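Local coordinates for Pgp2 (PDB 6XJ6), which is an LD-carboxypeptidase of the YkuD family that acts as a peptidoglycan hydrolase and determines the helical cell shape of Campylobacter jejuni, at residues S126-E130 and F131-G135. Residues are numbered along the deposited sequence; the frame is centred on the assembly and turned at random.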
ATOM      1  N   SER A 126      21.626 -22.845 -11.565  1.00 39.11           N
ATOM      2  CA  SER A 126      22.445 -21.656 -11.367  1.00 40.44           C
ATOM      3  C   SER A 126      22.118 -20.996 -10.036  1.00 36.50           C
ATOM      4  O   SER A 126      20.952 -20.892  -9.646  1.00 34.40           O
ATOM      5  CB  SER A 126      22.195 -20.659 -12.498  1.00 48.35           C
ATOM      6  OG  SER A 126      22.543 -21.210 -13.750  1.00 40.50           O
ATOM      7  N   ARG A 127      23.156 -20.541  -9.340  0.54 37.79           N
ATOM      8  CA  ARG A 127      22.977 -19.905  -8.046  0.54 36.09           C
ATOM      9  C   ARG A 127      22.456 -18.483  -8.212  0.54 38.16           C
ATOM     10  O   ARG A 127      22.706 -17.819  -9.222  0.54 36.42           O
ATOM     11  CB  ARG A 127      24.299 -19.852  -7.278  0.54 45.02           C
ATOM     12  CG  ARG A 127      24.673 -21.151  -6.590  0.54 53.95           C
ATOM     13  CD  ARG A 127      25.759 -20.934  -5.545  0.54 57.20           C
ATOM     14  NE  ARG A 127      27.041 -20.569  -6.141  0.54 60.41           N
ATOM     15  CZ  ARG A 127      27.911 -21.439  -6.646  0.54 47.49           C
ATOM     16  NH1 ARG A 127      29.053 -21.011  -7.162  0.54 60.46           N
ATOM     17  NH2 ARG A 127      27.641 -22.738  -6.638  0.54 61.83           N
ATOM     18  N   LEU A 128      21.729 -18.022  -7.200  1.00 33.37           N
ATOM     19  CA  LEU A 128      21.267 -16.649  -7.119  1.00 29.24           C
ATOM     20  C   LEU A 128      21.986 -15.956  -5.971  1.00 40.44           C
ATOM     21  O   LEU A 128      22.543 -16.597  -5.075  1.00 39.09           O
ATOM     22  CB  LEU A 128      19.749 -16.582  -6.881  1.00 29.61           C
ATOM     23  CG  LEU A 128      18.823 -17.039  -8.017  1.00 28.29           C
ATOM     24  CD1 LEU A 128      17.354 -16.839  -7.644  1.00 25.62           C
ATOM     25  CD2 LEU A 128      19.150 -16.313  -9.323  1.00 28.34           C
ATOM     26  N   ASP A 129      21.977 -14.628  -6.018  1.00 30.66           N
ATOM     27  CA  ASP A 129      22.468 -13.806  -4.920  1.00 29.68           C
ATOM     28  C   ASP A 129      21.765 -12.460  -5.007  1.00 26.73           C
ATOM     29  O   ASP A 129      20.966 -12.218  -5.913  1.00 29.32           O
ATOM     30  CB  ASP A 129      23.995 -13.680  -4.949  1.00 31.43           C
ATOM     31  CG  ASP A 129      24.511 -12.975  -6.197  1.00 32.28           C
ATOM     32  OD1 ASP A 129      23.813 -12.096  -6.744  1.00 35.11           O
ATOM     33  OD2 ASP A 129      25.631 -13.311  -6.643  1.00 34.94           O
ATOM     34  N   GLU A 130      22.064 -11.581  -4.047  1.00 33.74           N
ATOM     35  CA  GLU A 130      21.346 -10.316  -3.951  1.00 25.06           C
ATOM     36  C   GLU A 130      21.550  -9.430  -5.173  1.00 25.96           C
ATOM     37  O   GLU A 130      20.759  -8.502  -5.382  1.00 27.17           O
ATOM     38  CB  GLU A 130      21.755  -9.566  -2.681  1.00 33.79           C
ATOM     39  CG  GLU A 130      23.249  -9.294  -2.580  1.00 28.76           C
ATOM     40  CD  GLU A 130      23.624  -8.489  -1.351  1.00 39.85           C
ATOM     41  OE1 GLU A 130      22.734  -7.844  -0.756  1.00 33.51           O
ATOM     42  OE2 GLU A 130      24.818  -8.501  -0.980  1.00 44.47           O
ATOM     43  N   PHE A 131      22.567  -9.697  -5.991  1.00 30.34           N
ATOM     44  CA  PHE A 131      22.804  -8.895  -7.186  1.00 28.39           C
ATOM     45  C   PHE A 131      22.059  -9.408  -8.413  1.00 31.50           C
ATOM     46  O   PHE A 131      21.813  -8.628  -9.339  1.00 39.19           O
ATOM     47  CB  PHE A 131      24.308  -8.843  -7.497  1.00 33.63           C
ATOM     48  CG  PHE A 131      25.125  -8.205  -6.411  1.00 39.84           C
ATOM     49  CD1 PHE A 131      25.276  -6.831  -6.361  1.00 34.57           C
ATOM     50  CD2 PHE A 131      25.727  -8.976  -5.432  1.00 41.68           C
ATOM     51  CE1 PHE A 131      26.014  -6.237  -5.358  1.00 39.06           C
ATOM     52  CE2 PHE A 131      26.464  -8.387  -4.424  1.00 49.77           C
ATOM     53  CZ  PHE A 131      26.607  -7.015  -4.388  1.00 46.36           C
ATOM     54  N   LYS A 132      21.670 -10.683  -8.434  1.00 29.14           N
ATOM     55  CA  LYS A 132      21.154 -11.305  -9.650  1.00 27.21           C
ATOM     56  C   LYS A 132      19.637 -11.211  -9.800  1.00 25.24           C
ATOM     57  O   LYS A 132      19.131 -11.346 -10.923  1.00 29.53           O
ATOM     58  CB  LYS A 132      21.590 -12.774  -9.700  1.00 29.88           C
ATOM     59  CG  LYS A 132      23.045 -12.930 -10.106  1.00 37.62           C
ATOM     60  CD  LYS A 132      23.657 -14.231  -9.627  1.00 43.21           C
ATOM     61  CE  LYS A 132      25.116 -14.338 -10.067  1.00 58.23           C
ATOM     62  NZ  LYS A 132      25.904 -13.102  -9.761  1.00 58.07           N
ATOM     63  N   THR A 133      18.904 -10.966  -8.724  1.00 23.78           N
ATOM     64  CA  THR A 133      17.451 -10.934  -8.831  1.00 22.55           C
ATOM     65  C   THR A 133      16.930  -9.625  -9.402  1.00 20.80           C
ATOM     66  O   THR A 133      15.734  -9.538  -9.692  1.00 21.06           O
ATOM     67  CB  THR A 133      16.784 -11.168  -7.466  1.00 23.06           C
ATOM     68  OG1 THR A 133      17.002 -10.035  -6.616  1.00 24.00           O
ATOM     69  CG2 THR A 133      17.319 -12.427  -6.796  1.00 24.96           C
ATOM     70  N   ARG A 134      17.787  -8.620  -9.579  1.00 21.80           N
ATOM     71  CA  ARG A 134      17.361  -7.296 -10.038  1.00 23.47           C
ATOM     72  C   ARG A 134      16.198  -6.766  -9.199  1.00 21.03           C
ATOM     73  O   ARG A 134      15.277  -6.120  -9.701  1.00 21.86           O
ATOM     74  CB  ARG A 134      17.044  -7.295 -11.534  1.00 25.30           C
ATOM     75  CG  ARG A 134      18.231  -7.681 -12.404  1.00 29.13           C
ATOM     76  CD  ARG A 134      17.991  -7.322 -13.860  1.00 35.98           C
ATOM     77  NE  ARG A 134      16.727  -7.866 -14.346  1.00 59.17           N
ATOM     78  CZ  ARG A 134      16.101  -7.456 -15.446  1.00 67.80           C
ATOM     79  NH1 ARG A 134      16.612  -6.486 -16.196  1.00 50.22           N
ATOM     80  NH2 ARG A 134      14.955  -8.022 -15.800  1.00 72.62           N
ATOM     81  N   GLY A 135      16.244  -7.042  -7.899  1.00 19.25           N
ATOM     82  CA  GLY A 135      15.244  -6.563  -6.970  1.00 17.38           C
ATOM     83  C   GLY A 135      14.099  -7.518  -6.716  1.00 16.34           C
ATOM     84  O   GLY A 135      13.281  -7.265  -5.821  1.00 17.52           O
TER
HETATM   85  O   HOH W   1      19.115  -7.402  -7.289  1.00 21.63           O
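OD1 of D129 takes two backbone N-H groups from the residues that follow it. The stronger bond comes from F131 N, which lies 2.8 Å from D129 OD1. It meets the oxygen on the anti side, 34° out of the carboxylate plane. The bond from K132 N to the same oxygen is weak. K132 N also donates to the backbone O of D129, at 3.0 Å and with an N-H...O angle of 155°. The D129 carboxylate reaches these amides because CG lies between the backbone N and the carbonyl carbon (chi1 63°), which turns the group forward over the residues that follow. Its other oxygen is used as well: K132 NZ forms a salt bridge with D129 OD2, 3.1 Å away, from the syn side. The lysine chain bends at its last torsion to bring NZ there.

The pattern is an Asx turn built onto a type I beta turn, with E130 and F131 at the corners. It sits in the loop between strands 117-119 and 137-138 of the catalytic domain. The loop leads into T133-R134-G135-C136, consistent with the family's [S/T]-x-G-C signature, where C136 is the predicted nucleophile.

E130 and F131 lie side by side at the surface and both touch L62. E130 CG is 3.8 Å from F131 CD2, and the E130 carboxylate and F131 ring are steeply inclined to each other. D129 OD1 lies in the ring plane at the F131 edge. L128 packs CD2 against K132 CB (4.3 Å) and also touches Y91 and Y121. T133 OG1 bonds to C136 O and receives a weak bond from G135 N. Water 1 bridges the turn to the signature: it donates to E130 O at 2.7 Å and accepts from G135 N at 3.0 Å.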